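Local coordinates for 27kDa outer membrane protein (PDB 3GYK), which is a DsbA-like member of the thioredoxin superfamily and probably acts as a thiol-disulfide oxidoreductase, the chain being its thioredoxin-like domain, at residues Val57-Trp61 and Tyr84-Trp89; Arg5-Phe9 and Val149-Ala153; Phe30-Cys34 and Pro62-Ser68; Ala77-Lys83 and Gly111-Leu117; Glu21-Val26 and Pro52-Leu56. All blocks are in the same frame, centred on the assembly; numbering follows the deposited sequence. Where two conformers were deposited one is given.

How the contacts relate
Contacts 1, 2 and 5 all reach the central sheet, and contact 5 continues into contact 1 along strand 54-60, where Val57 N meets Val26 O at 2.8 Å. At the end of the sheet near Phe9, contacts 2 and 5 share two bonds, Glu151 OE2 to Thr25 N and Phe9 O to Arg55 NH2. Contact 3 holds Cys34 of a probable thioredoxin-type CxxC pair and is joined to contact 1 through Tyr32 OH, which lies 2.6 Å from Glu60 OE2 and 2.9 Å from His88 ND1. Contact 4 belongs to the helical part and packs on contact 1 through Phe87; its centre is about 28 Å from that of contact 2.

Contact 1 of 5, residues Val57-Trp61 and Tyr84-Trp89; sequences VYREW and YEAFHW
Strand 57-60 and helix 84-89 run at 60° to each other with their axes 12.5 Å apart, a gap that large aromatic side chains from both elements bridge. Tyr58 points toward the helix and brings CE2 over the centre of one face of the His88 imidazole, the two planes inclined at 45°. Farther out, Tyr58 OH comes within 3.1 Å of Trp89 CH2. Tyr84 swings its ring away from its own backbone N (chi1 -180°) and across to the strand, where its hydroxyl donates to Glu60 OE2 at 2.7 Å. That oxygen is met on its anti side, and the carboxylate and ring planes are nearly perpendicular. The Tyr84 hydroxyl also lies at the edge of the Tyr58 ring, 3.4 Å from CD2. Tyrosine suits position Tyr84 because its ring spans the gap and its hydroxyl still reaches the glutamate. Glu60 OE2 has a second partner in Tyr32 OH, which also bonds to His88 ND1. One oxygen of a buried carboxylate thus meets two tyrosine hydroxyls, an environment that probably stabilises its negative charge.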
# COMPACT_ATOMS: atom_id res chain seq x y z
N VAL A 57 5.39 -1.56 -4.29
CA VAL A 57 5.81 -1.33 -2.90
C VAL A 57 4.68 -0.54 -2.22
O VAL A 57 4.20 0.47 -2.76
CB VAL A 57 7.17 -0.57 -2.79
CG1 VAL A 57 7.41 -0.03 -1.35
CG2 VAL A 57 8.33 -1.49 -3.21
N TYR A 58 4.27 -0.98 -1.04
CA TYR A 58 3.17 -0.31 -0.34
C TYR A 58 3.62 0.53 0.85
O TYR A 58 4.38 0.05 1.71
CB TYR A 58 2.17 -1.36 0.13
CG TYR A 58 1.17 -1.79 -0.92
CD1 TYR A 58 1.13 -1.21 -2.19
CD2 TYR A 58 0.22 -2.74 -0.61
CE1 TYR A 58 0.15 -1.59 -3.13
CE2 TYR A 58 -0.74 -3.13 -1.54
CZ TYR A 58 -0.78 -2.54 -2.79
OH TYR A 58 -1.74 -2.94 -3.69
N ARG A 59 3.11 1.77 0.91
CA ARG A 59 3.26 2.60 2.08
C ARG A 59 1.86 2.82 2.68
O ARG A 59 0.99 3.52 2.09
CB ARG A 59 3.84 3.99 1.73
CG ARG A 59 5.29 4.01 1.15
CD ARG A 59 6.33 3.20 1.96
NE ARG A 59 6.27 3.38 3.41
CZ ARG A 59 7.23 2.98 4.23
NH1 ARG A 59 8.35 2.42 3.71
NH2 ARG A 59 7.08 3.07 5.56
N GLU A 60 1.64 2.21 3.83
CA GLU A 60 0.40 2.45 4.58
C GLU A 60 0.53 3.83 5.16
O GLU A 60 1.44 4.09 5.96
CB GLU A 60 0.28 1.40 5.69
CG GLU A 60 0.17 -0.02 5.17
CD GLU A 60 -1.31 -0.46 5.01
OE1 GLU A 60 -2.20 0.32 5.38
OE2 GLU A 60 -1.54 -1.59 4.53
N TRP A 61 -0.38 4.72 4.76
CA TRP A 61 -0.35 6.12 5.20
C TRP A 61 -1.73 6.51 5.70
O TRP A 61 -2.51 7.18 4.99
CB TRP A 61 0.12 7.03 4.05
CG TRP A 61 0.39 8.44 4.47
CD1 TRP A 61 0.76 8.87 5.73
CD2 TRP A 61 0.29 9.61 3.66
NE1 TRP A 61 0.89 10.24 5.74
CE2 TRP A 61 0.61 10.72 4.48
CE3 TRP A 61 -0.03 9.84 2.30
CZ2 TRP A 61 0.59 12.04 4.02
CZ3 TRP A 61 -0.05 11.17 1.84
CH2 TRP A 61 0.26 12.23 2.69
N TYR A 84 -0.87 -10.59 4.41
CA TYR A 84 -0.93 -9.16 4.08
C TYR A 84 -1.69 -8.90 2.78
O TYR A 84 -2.64 -8.10 2.75
CB TYR A 84 0.48 -8.51 4.03
CG TYR A 84 0.36 -7.04 3.69
CD1 TYR A 84 0.06 -6.11 4.69
CD2 TYR A 84 0.45 -6.60 2.36
CE1 TYR A 84 -0.08 -4.75 4.38
CE2 TYR A 84 0.29 -5.26 2.04
CZ TYR A 84 0.00 -4.35 3.05
OH TYR A 84 -0.18 -3.03 2.74
N GLU A 85 -1.27 -9.54 1.69
CA GLU A 85 -1.87 -9.23 0.39
C GLU A 85 -3.38 -9.51 0.36
O GLU A 85 -4.16 -8.66 -0.09
CB GLU A 85 -1.15 -9.97 -0.76
CG GLU A 85 -1.71 -9.57 -2.12
CD GLU A 85 -0.97 -10.16 -3.32
OE1 GLU A 85 0.18 -10.67 -3.14
OE2 GLU A 85 -1.55 -10.12 -4.44
N ALA A 86 -3.79 -10.70 0.83
CA ALA A 86 -5.21 -11.06 0.79
C ALA A 86 -6.01 -10.08 1.64
O ALA A 86 -7.11 -9.65 1.26
CB ALA A 86 -5.40 -12.48 1.30
N PHE A 87 -5.44 -9.70 2.79
CA PHE A 87 -6.13 -8.78 3.70
C PHE A 87 -6.25 -7.37 3.10
O PHE A 87 -7.32 -6.74 3.16
CB PHE A 87 -5.40 -8.77 5.05
CG PHE A 87 -6.16 -8.13 6.20
CD1 PHE A 87 -7.56 -8.09 6.24
CD2 PHE A 87 -5.45 -7.59 7.28
CE1 PHE A 87 -8.24 -7.52 7.33
CE2 PHE A 87 -6.10 -7.01 8.37
CZ PHE A 87 -7.51 -6.98 8.40
N HIS A 88 -5.17 -6.90 2.48
CA HIS A 88 -5.16 -5.62 1.79
C HIS A 88 -6.25 -5.53 0.73
O HIS A 88 -7.01 -4.56 0.71
CB HIS A 88 -3.79 -5.33 1.16
CG HIS A 88 -3.80 -4.13 0.27
ND1 HIS A 88 -3.63 -2.86 0.75
CD2 HIS A 88 -4.02 -4.01 -1.06
CE1 HIS A 88 -3.73 -1.99 -0.24
NE2 HIS A 88 -3.97 -2.67 -1.36
N TRP A 89 -6.32 -6.53 -0.16
CA TRP A 89 -7.32 -6.53 -1.22
C TRP A 89 -8.73 -6.56 -0.62
O TRP A 89 -9.64 -5.91 -1.14
CB TRP A 89 -7.15 -7.70 -2.21
CG TRP A 89 -5.84 -7.71 -3.01
CD1 TRP A 89 -5.00 -8.79 -3.19
CD2 TRP A 89 -5.23 -6.61 -3.70
NE1 TRP A 89 -3.91 -8.42 -3.97
CE2 TRP A 89 -4.03 -7.09 -4.29
CE3 TRP A 89 -5.58 -5.26 -3.92
CZ2 TRP A 89 -3.18 -6.27 -5.06
CZ3 TRP A 89 -4.73 -4.44 -4.69
CH2 TRP A 89 -3.54 -4.96 -5.25

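Contact 2 of 5, residues Arg5-Phe9 and Val149-Ala153; sequences RDSLF and VVEDA. With EDO (1,2-ethanediol), chain H.
Arg5 reaches from helix 3-9 to two acidic side chains at the turn after strand 147-150. Its guanidinium grips Glu151 end-on, NH1 and NH2 both going to the single oxygen OE1; the NH2 bond is the shorter at 3.0 Å and the straighter at 156°. Both nitrogens approach from the same face of the carboxylate, whose plane is turned 49° from the guanidinium. A weak bond of 3.1 Å from NH1 to Asp152 OD1 completes the salt-bridge network. A bend at chi3 (56°) brings one face of the guanidinium over Phe9 CE2; arginine suits the place because it is long enough to reach both acids while its flat group lies on the ring. Glu151 and Asp152 are the central residues of a type II' turn from Val150 to Ala153, a hairpin connection between the last two strands of the sheet, so the amino-terminal helix is tied to the sheet margin. The other oxygen of Glu151, OE2, accepts from Thr25 N on the neighbouring strand. With an alanine here, Arg5 would probably lose its main counter-charge and Thr25 N the side-chain oxygen it bonds to. Inward from the charges, the Phe9 ring turns its edge to the turn, CZ lying 3.3 Å from Glu151 O. Val149 CG1 meets the same edge at CE1, 4.1 Å away. Leu136 and Leu140 of helix 124-140 continue this apolar layer.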
# COMPACT_ATOMS: atom_id res chain seq x y z
N ARG A 5 16.49 6.40 -3.25
CA ARG A 5 16.02 5.19 -3.90
C ARG A 5 15.92 4.06 -2.89
O ARG A 5 14.93 3.37 -2.86
CB ARG A 5 16.90 4.83 -5.11
CG ARG A 5 16.70 5.81 -6.29
CD ARG A 5 17.39 5.36 -7.58
NE ARG A 5 16.94 4.02 -7.96
CZ ARG A 5 15.95 3.76 -8.82
NH1 ARG A 5 15.30 4.75 -9.43
NH2 ARG A 5 15.62 2.49 -9.07
N ASP A 6 16.94 3.92 -2.05
CA ASP A 6 16.95 2.90 -1.02
C ASP A 6 15.78 3.01 -0.07
O ASP A 6 15.15 2.00 0.24
CB ASP A 6 18.25 2.92 -0.22
CG ASP A 6 19.37 2.17 -0.89
OD1 ASP A 6 19.10 1.37 -1.81
OD2 ASP A 6 20.53 2.40 -0.50
N SER A 7 15.46 4.22 0.38
CA SER A 7 14.32 4.41 1.29
C SER A 7 13.00 4.08 0.61
O SER A 7 12.08 3.57 1.27
CB SER A 7 14.25 5.84 1.81
OG SER A 7 15.49 6.23 2.32
N LEU A 8 12.89 4.37 -0.68
CA LEU A 8 11.62 4.17 -1.37
C LEU A 8 11.43 2.73 -1.82
O LEU A 8 10.34 2.17 -1.72
CB LEU A 8 11.47 5.10 -2.57
CG LEU A 8 11.10 6.53 -2.20
CD1 LEU A 8 11.25 7.41 -3.41
CD2 LEU A 8 9.67 6.58 -1.64
N PHE A 9 12.50 2.15 -2.35
CA PHE A 9 12.33 0.89 -3.06
C PHE A 9 12.89 -0.30 -2.31
O PHE A 9 12.52 -1.44 -2.64
CB PHE A 9 12.98 0.97 -4.45
CG PHE A 9 12.45 2.10 -5.34
CD1 PHE A 9 11.13 2.52 -5.28
CD2 PHE A 9 13.30 2.69 -6.27
CE1 PHE A 9 10.67 3.54 -6.11
CE2 PHE A 9 12.84 3.72 -7.12
CZ PHE A 9 11.53 4.15 -7.03
N VAL A 149 4.66 6.68 -6.74
CA VAL A 149 5.99 6.91 -7.32
C VAL A 149 6.13 5.82 -8.37
O VAL A 149 5.77 4.67 -8.12
CB VAL A 149 7.13 6.68 -6.27
CG1 VAL A 149 8.51 6.88 -6.89
CG2 VAL A 149 6.95 7.62 -5.06
N VAL A 150 6.62 6.18 -9.55
CA VAL A 150 6.89 5.19 -10.59
C VAL A 150 8.35 5.42 -10.99
O VAL A 150 8.64 6.33 -11.79
CB VAL A 150 5.98 5.31 -11.84
CG1 VAL A 150 6.32 4.18 -12.88
CG2 VAL A 150 4.49 5.28 -11.41
N GLU A 151 9.25 4.61 -10.41
CA GLU A 151 10.71 4.79 -10.58
C GLU A 151 11.07 6.23 -10.20
O GLU A 151 10.85 6.61 -9.07
CB GLU A 151 11.22 4.44 -11.99
CG GLU A 151 11.50 2.99 -12.26
CD GLU A 151 12.46 2.32 -11.27
OE1 GLU A 151 13.66 2.61 -11.29
OE2 GLU A 151 12.00 1.44 -10.54
N ASP A 152 11.58 7.01 -11.15
CA ASP A 152 12.03 8.37 -10.82
C ASP A 152 10.91 9.40 -10.83
O ASP A 152 11.13 10.55 -10.45
CB ASP A 152 13.13 8.82 -11.77
CG ASP A 152 14.42 8.07 -11.56
OD1 ASP A 152 14.71 7.63 -10.44
OD2 ASP A 152 15.17 7.95 -12.53
N ALA A 153 9.73 9.00 -11.29
CA ALA A 153 8.61 9.93 -11.48
C ALA A 153 7.70 9.95 -10.26
O ALA A 153 7.43 8.92 -9.63
CB ALA A 153 7.81 9.57 -12.72
C1 EDO H . 16.80 0.32 4.61
O1 EDO H . 17.58 0.76 5.74
C2 EDO H . 16.57 1.50 3.67
O2 EDO H . 15.20 1.51 3.25

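Contact 3 of 5, residues Phe30-Cys34 and Pro62-Ser68; sequences FDYNC and PILGEGS
The Asp31 carboxylate lies against the loop 62-68, carried there by a chi1 of 178° that turns it away from its own amide nitrogen, and each of its oxygens serves two donors. Asp31 OD2 accepts from Ile63 N at 2.7 Å, nearly along the C-O direction. The next amide, Leu64 N, reaches Asp31 OD2 at 2.9 Å from the syn side, 30° out of plane. OD1 spends its syn lone pair on the hydroxyl of Ser68, 2.6 Å away, and meets Asn33 N from its own segment almost end-on, which forms an Asx turn. Four donors hold the buried carboxylate against rotation and probably stabilise its charge. Ser68 OG in turn accepts from Asn33 ND2 at 3.1 Å, nearly in the plane of the amide, while Asn33 OD1 is taken by Ala98 N. A short side chain with a hydroxyl fits here because it must give one bond and receive another. A water bridges Tyr32 N and Ser68 O. At the outer rim Leu64 CD1 packs 3.8 Å from Cys34 CB. The type I turn Asp31-Cys34 leads into the helix that Cys34 N-caps, consistent with the CxxC active-site loop of thioredoxin-like folds, in which Cys34 and Cys37 would be the pair.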
# COMPACT_ATOMS: atom_id res chain seq x y z
N PHE A 30 -1.44 4.93 0.56
CA PHE A 30 -2.90 4.79 0.57
C PHE A 30 -3.48 4.70 2.00
O PHE A 30 -2.74 4.49 2.97
CB PHE A 30 -3.31 3.51 -0.20
CG PHE A 30 -2.66 2.26 0.35
CD1 PHE A 30 -3.19 1.62 1.46
CD2 PHE A 30 -1.48 1.76 -0.23
CE1 PHE A 30 -2.58 0.48 1.99
CE2 PHE A 30 -0.85 0.63 0.32
CZ PHE A 30 -1.41 -0.01 1.41
N ASP A 31 -4.81 4.86 2.06
CA ASP A 31 -5.59 4.84 3.32
C ASP A 31 -6.84 4.03 2.97
O ASP A 31 -7.46 4.26 1.92
CB ASP A 31 -5.93 6.30 3.70
CG ASP A 31 -6.78 6.43 4.95
OD1 ASP A 31 -7.89 5.85 4.97
OD2 ASP A 31 -6.36 7.15 5.89
N TYR A 32 -7.22 3.09 3.85
CA TYR A 32 -8.34 2.18 3.57
C TYR A 32 -9.71 2.84 3.51
O TYR A 32 -10.64 2.22 3.02
CB TYR A 32 -8.36 0.95 4.52
CG TYR A 32 -7.18 0.04 4.28
CD1 TYR A 32 -7.14 -0.79 3.15
CD2 TYR A 32 -6.10 0.03 5.16
CE1 TYR A 32 -6.01 -1.61 2.89
CE2 TYR A 32 -4.97 -0.80 4.93
CZ TYR A 32 -4.94 -1.61 3.80
OH TYR A 32 -3.82 -2.38 3.57
N ASN A 33 -9.82 4.09 3.96
CA ASN A 33 -11.06 4.83 3.89
C ASN A 33 -11.09 5.91 2.81
O ASN A 33 -12.07 6.68 2.70
CB ASN A 33 -11.37 5.42 5.26
CG ASN A 33 -11.93 4.37 6.22
OD1 ASN A 33 -12.87 3.66 5.87
ND2 ASN A 33 -11.36 4.27 7.42
N CYS A 34 -10.05 5.93 1.99
CA CYS A 34 -9.95 6.91 0.93
C CYS A 34 -10.70 6.43 -0.33
O CYS A 34 -10.34 5.39 -0.91
CB CYS A 34 -8.48 7.19 0.67
SG CYS A 34 -8.17 8.17 -0.84
N PRO A 62 -2.08 6.02 6.90
CA PRO A 62 -3.41 6.30 7.45
C PRO A 62 -3.52 7.79 7.88
O PRO A 62 -2.79 8.24 8.76
CB PRO A 62 -3.50 5.35 8.65
CG PRO A 62 -2.03 5.17 9.09
CD PRO A 62 -1.33 5.04 7.73
N ILE A 63 -4.41 8.52 7.22
CA ILE A 63 -4.55 9.97 7.42
C ILE A 63 -6.00 10.41 7.61
O ILE A 63 -6.24 11.57 7.88
CB ILE A 63 -3.86 10.79 6.27
CG1 ILE A 63 -4.44 10.41 4.90
CG2 ILE A 63 -2.31 10.58 6.31
CD1 ILE A 63 -3.93 11.28 3.70
N LEU A 64 -6.94 9.48 7.48
CA LEU A 64 -8.37 9.84 7.51
C LEU A 64 -9.02 9.41 8.82
O LEU A 64 -10.25 9.30 8.90
CB LEU A 64 -9.11 9.24 6.30
CG LEU A 64 -8.61 9.71 4.93
CD1 LEU A 64 -9.43 9.10 3.83
CD2 LEU A 64 -8.69 11.26 4.83
N GLY A 65 -8.21 9.18 9.85
CA GLY A 65 -8.74 9.11 11.21
C GLY A 65 -8.45 7.80 11.93
O GLY A 65 -7.60 7.01 11.50
N GLU A 66 -9.17 7.57 13.02
CA GLU A 66 -8.87 6.43 13.89
C GLU A 66 -9.19 5.08 13.24
O GLU A 66 -8.48 4.10 13.47
CB GLU A 66 -9.61 6.58 15.23
CG GLU A 66 -9.11 7.78 16.03
CD GLU A 66 -9.95 8.05 17.26
OE1 GLU A 66 -10.29 7.09 17.98
OE2 GLU A 66 -10.25 9.24 17.51
N GLY A 67 -10.26 5.03 12.44
CA GLY A 67 -10.62 3.79 11.71
C GLY A 67 -9.52 3.46 10.70
O GLY A 67 -9.06 2.30 10.60
N SER A 68 -9.08 4.48 9.97
CA SER A 68 -7.97 4.31 9.04
C SER A 68 -6.70 3.83 9.74
O SER A 68 -5.99 2.97 9.20
CB SER A 68 -7.69 5.63 8.29
OG SER A 68 -8.79 5.92 7.42
O HOH W 1 -5.73 3.20 6.33

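Contact 4 of 5, residues Ala77-Lys83 and Gly111-Leu117; sequences AARQQGK and GLDTEQL
Gln81 lies in the middle of this contact and uses both ends of its amide on one residue: OE1 accepts from Asp113 N at 2.9 Å, on a lone pair in the carbonyl plane, and NE2 donates to Asp113 O at 3.2 Å. The chain runs extended beyond CG (chi2 -179°), which carries the amide to the Asp113 backbone, and a glutamine suits the place because it offers acceptor and donor side by side. Beneath the amide the packing is close. Leu112 CD2 touches Gln81 OE1 and CD at 3.5 Å, its CD1 faces Ala78 CB, and Leu117 CD1 sits 3.6 Å from Ala78 N. The small Ala77 and Ala78 let the two backbones draw near, with Ala77 CB against Leu117 CD1 at 3.8 Å; Phe87 and Ala107 extend this apolar floor. On the solvent side longer, polar residues are more exposed. The amide of Gln116 stacks over that of Gln81, planes 24° apart, although its NE2 is bonded to Asp120. Lys83 slides past Leu112 with its methylenes, CD to CD2 3.7 Å. Gly111 closes the preceding helix in a Schellman motif; a CB there would jam against the preceding carbonyl O and come near Lys83 CE. Asp113 N-caps helix 114-120, OD1 accepting from Gln116 N. This is the capped turn between helices 100-109 and 114-120 of a DsbA-like domain, packed on the link between helices 66-77 and 84-92.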
# COMPACT_ATOMS: atom_id res chain seq x y z
N ALA A 77 0.03 -5.79 10.71
CA ALA A 77 0.08 -6.96 11.60
C ALA A 77 -0.17 -8.29 10.87
O ALA A 77 0.36 -9.34 11.27
CB ALA A 77 -0.90 -6.81 12.81
N ALA A 78 -0.99 -8.26 9.81
CA ALA A 78 -1.31 -9.48 9.07
C ALA A 78 -0.09 -10.10 8.39
O ALA A 78 -0.11 -11.29 8.01
CB ALA A 78 -2.42 -9.22 8.04
N ARG A 79 0.98 -9.32 8.25
CA ARG A 79 2.24 -9.90 7.72
C ARG A 79 2.71 -11.07 8.59
O ARG A 79 3.30 -12.04 8.07
CB ARG A 79 3.33 -8.84 7.62
CG ARG A 79 3.03 -7.76 6.59
CD ARG A 79 4.05 -6.63 6.62
NE ARG A 79 4.18 -5.96 7.93
CZ ARG A 79 5.10 -5.04 8.19
NH1 ARG A 79 5.94 -4.67 7.23
NH2 ARG A 79 5.19 -4.51 9.41
N GLN A 80 2.45 -11.00 9.89
CA GLN A 80 2.91 -12.02 10.82
C GLN A 80 2.21 -13.35 10.60
O GLN A 80 2.69 -14.39 11.04
CB GLN A 80 2.76 -11.57 12.28
CG GLN A 80 3.51 -10.29 12.63
CD GLN A 80 4.92 -10.27 12.04
OE1 GLN A 80 5.69 -11.21 12.26
NE2 GLN A 80 5.25 -9.21 11.27
N GLN A 81 1.08 -13.30 9.89
CA GLN A 81 0.28 -14.49 9.60
C GLN A 81 0.33 -14.83 8.12
O GLN A 81 -0.39 -15.72 7.67
CB GLN A 81 -1.17 -14.29 10.08
CG GLN A 81 -1.29 -14.30 11.60
CD GLN A 81 -2.71 -14.12 12.07
OE1 GLN A 81 -3.58 -14.93 11.74
NE2 GLN A 81 -2.95 -13.07 12.87
N GLY A 82 1.17 -14.11 7.38
CA GLY A 82 1.42 -14.40 5.98
C GLY A 82 0.25 -14.07 5.10
O GLY A 82 0.08 -14.66 4.03
N LYS A 83 -0.55 -13.09 5.53
CA LYS A 83 -1.82 -12.81 4.86
C LYS A 83 -1.98 -11.33 4.50
O LYS A 83 -3.10 -10.88 4.28
CB LYS A 83 -2.99 -13.29 5.74
CG LYS A 83 -3.18 -14.80 5.77
CD LYS A 83 -4.34 -15.19 6.69
CE LYS A 83 -4.79 -16.61 6.45
NZ LYS A 83 -3.85 -17.59 7.07
N GLY A 111 -9.38 -15.22 7.12
CA GLY A 111 -8.82 -16.32 7.88
C GLY A 111 -7.77 -15.96 8.90
O GLY A 111 -7.03 -16.84 9.38
N LEU A 112 -7.70 -14.68 9.27
CA LEU A 112 -6.81 -14.24 10.33
C LEU A 112 -7.33 -14.60 11.71
O LEU A 112 -8.54 -14.58 11.97
CB LEU A 112 -6.59 -12.73 10.25
CG LEU A 112 -5.76 -12.29 9.05
CD1 LEU A 112 -5.98 -10.79 8.79
CD2 LEU A 112 -4.26 -12.59 9.27
N ASP A 113 -6.39 -14.96 12.59
CA ASP A 113 -6.65 -15.11 14.02
C ASP A 113 -6.67 -13.69 14.58
O ASP A 113 -5.63 -13.04 14.62
CB ASP A 113 -5.49 -15.90 14.64
CG ASP A 113 -5.56 -16.01 16.15
OD1 ASP A 113 -6.12 -15.12 16.83
OD2 ASP A 113 -5.02 -17.01 16.68
N THR A 114 -7.83 -13.20 14.99
CA THR A 114 -7.94 -11.76 15.32
C THR A 114 -7.35 -11.41 16.70
O THR A 114 -6.99 -10.26 16.95
CB THR A 114 -9.40 -11.24 15.22
OG1 THR A 114 -10.22 -12.03 16.06
CG2 THR A 114 -9.91 -11.33 13.80
N GLU A 115 -7.26 -12.40 17.58
CA GLU A 115 -6.62 -12.22 18.88
C GLU A 115 -5.10 -12.02 18.71
O GLU A 115 -4.51 -11.12 19.32
CB GLU A 115 -6.95 -13.39 19.81
CG GLU A 115 -8.45 -13.63 19.99
CD GLU A 115 -8.78 -14.88 20.80
OE1 GLU A 115 -7.86 -15.68 21.10
OE2 GLU A 115 -9.96 -15.08 21.14
N GLN A 116 -4.49 -12.82 17.85
CA GLN A 116 -3.09 -12.64 17.50
C GLN A 116 -2.89 -11.34 16.72
O GLN A 116 -1.95 -10.58 17.01
CB GLN A 116 -2.54 -13.81 16.71
CG GLN A 116 -1.03 -13.70 16.50
CD GLN A 116 -0.53 -14.62 15.42
OE1 GLN A 116 -1.11 -15.70 15.18
NE2 GLN A 116 0.56 -14.22 14.74
N LEU A 117 -3.76 -11.08 15.73
CA LEU A 117 -3.70 -9.86 14.95
C LEU A 117 -3.66 -8.64 15.86
O LEU A 117 -2.84 -7.76 15.68
CB LEU A 117 -4.90 -9.75 13.99
CG LEU A 117 -4.81 -8.68 12.92
CD1 LEU A 117 -3.82 -9.12 11.85
CD2 LEU A 117 -6.19 -8.45 12.31

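Contact 5 of 5, residues Glu21-Val26 and Pro52-Leu56; sequences EGDVTV and PNVRL
The Arg55 guanidinium turns its edge to Thr25, whose OG1 lies close to the plane and accepts from NH1 at 2.9 Å. These two side chains run side by side on one face of the parallel pair 24-26 and 54-56, the adjoining strands of a beta-alpha-beta crossover through helix 35-50, as in thioredoxin folds. A chi1 of -174° and a chain extended as far as NE let the arginine reach along Thr25, and its NH2 goes on to Phe9 O. Cut back to an alanine here, the side chain would probably leave Thr25 OG1 and Phe9 O without this donor and open a gap beside the threonine. The other face is apolar, with beta-branched valines, suited to strands, and Leu56: Val26 CG2 meets Val54 CG1 and Val26 CG1 meets Leu56 CD1, each at 4.0 Å. At the loop end the Asp23 carboxylate and Asn53 amide are inclined at 27°, with Asp23 OD1 salt-bridged to Arg172. Arg55 holds the strands through its backbone too: its N bonds Val24 O at 2.9 Å, and its O receives Val26 N at 2.8 Å.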
# COMPACT_ATOMS: atom_id res chain seq x y z
N GLU A 21 11.51 -8.91 -8.30
CA GLU A 21 12.67 -8.44 -9.11
C GLU A 21 12.28 -7.71 -10.40
O GLU A 21 13.07 -7.68 -11.36
CB GLU A 21 13.61 -9.62 -9.42
CG GLU A 21 14.51 -10.05 -8.25
CD GLU A 21 15.30 -8.90 -7.65
OE1 GLU A 21 15.94 -8.14 -8.39
OE2 GLU A 21 15.27 -8.76 -6.42
N GLY A 22 11.07 -7.16 -10.45
CA GLY A 22 10.58 -6.39 -11.60
C GLY A 22 11.49 -5.20 -11.85
O GLY A 22 12.12 -4.73 -10.91
N ASP A 23 11.61 -4.74 -13.08
CA ASP A 23 12.60 -3.68 -13.40
C ASP A 23 12.09 -2.26 -13.19
O ASP A 23 12.85 -1.30 -13.34
CB ASP A 23 13.20 -3.85 -14.80
CG ASP A 23 12.20 -3.57 -15.91
OD1 ASP A 23 10.99 -3.41 -15.64
OD2 ASP A 23 12.64 -3.54 -17.08
N VAL A 24 10.80 -2.14 -12.88
CA VAL A 24 10.17 -0.85 -12.51
C VAL A 24 9.45 -1.06 -11.19
O VAL A 24 8.62 -2.00 -11.05
CB VAL A 24 9.19 -0.37 -13.59
CG1 VAL A 24 8.40 0.87 -13.13
CG2 VAL A 24 9.94 -0.08 -14.86
N THR A 25 9.75 -0.19 -10.21
CA THR A 25 9.00 -0.18 -8.94
C THR A 25 7.95 0.92 -8.92
O THR A 25 8.25 2.09 -9.21
CB THR A 25 9.95 0.01 -7.73
OG1 THR A 25 10.84 -1.09 -7.67
CG2 THR A 25 9.16 0.05 -6.41
N VAL A 26 6.72 0.52 -8.58
CA VAL A 26 5.63 1.47 -8.34
C VAL A 26 5.37 1.49 -6.85
O VAL A 26 5.16 0.42 -6.25
CB VAL A 26 4.33 1.06 -9.09
CG1 VAL A 26 3.14 1.94 -8.64
CG2 VAL A 26 4.54 1.12 -10.59
N PRO A 52 4.00 -8.35 -15.86
CA PRO A 52 4.64 -9.22 -14.89
C PRO A 52 6.04 -8.75 -14.48
O PRO A 52 6.74 -9.46 -13.76
CB PRO A 52 4.73 -10.56 -15.63
CG PRO A 52 4.84 -10.21 -17.06
CD PRO A 52 4.01 -8.93 -17.22
N ASN A 53 6.45 -7.57 -14.96
CA ASN A 53 7.78 -7.06 -14.65
C ASN A 53 7.70 -5.78 -13.80
O ASN A 53 8.62 -4.96 -13.79
CB ASN A 53 8.58 -6.85 -15.95
CG ASN A 53 10.09 -6.85 -15.73
OD1 ASN A 53 10.60 -7.41 -14.75
ND2 ASN A 53 10.82 -6.28 -16.69
N VAL A 54 6.58 -5.62 -13.09
CA VAL A 54 6.35 -4.46 -12.20
C VAL A 54 6.41 -4.96 -10.76
O VAL A 54 5.78 -5.96 -10.40
CB VAL A 54 4.98 -3.80 -12.47
CG1 VAL A 54 4.60 -2.81 -11.34
CG2 VAL A 54 4.99 -3.04 -13.83
N ARG A 55 7.23 -4.30 -9.98
CA ARG A 55 7.34 -4.50 -8.56
C ARG A 55 6.50 -3.43 -7.87
O ARG A 55 6.62 -2.25 -8.21
CB ARG A 55 8.78 -4.22 -8.20
CG ARG A 55 9.17 -4.49 -6.81
CD ARG A 55 10.70 -4.55 -6.93
NE ARG A 55 11.27 -4.76 -5.63
CZ ARG A 55 11.53 -3.78 -4.78
NH1 ARG A 55 11.34 -2.52 -5.14
NH2 ARG A 55 12.02 -4.09 -3.58
N LEU A 56 5.70 -3.82 -6.89
CA LEU A 56 4.76 -2.87 -6.25
C LEU A 56 5.03 -2.76 -4.76
O LEU A 56 4.91 -3.76 -4.04
CB LEU A 56 3.33 -3.35 -6.48
CG LEU A 56 2.22 -2.58 -5.79
CD1 LEU A 56 2.10 -1.23 -6.44
CD2 LEU A 56 0.95 -3.36 -5.96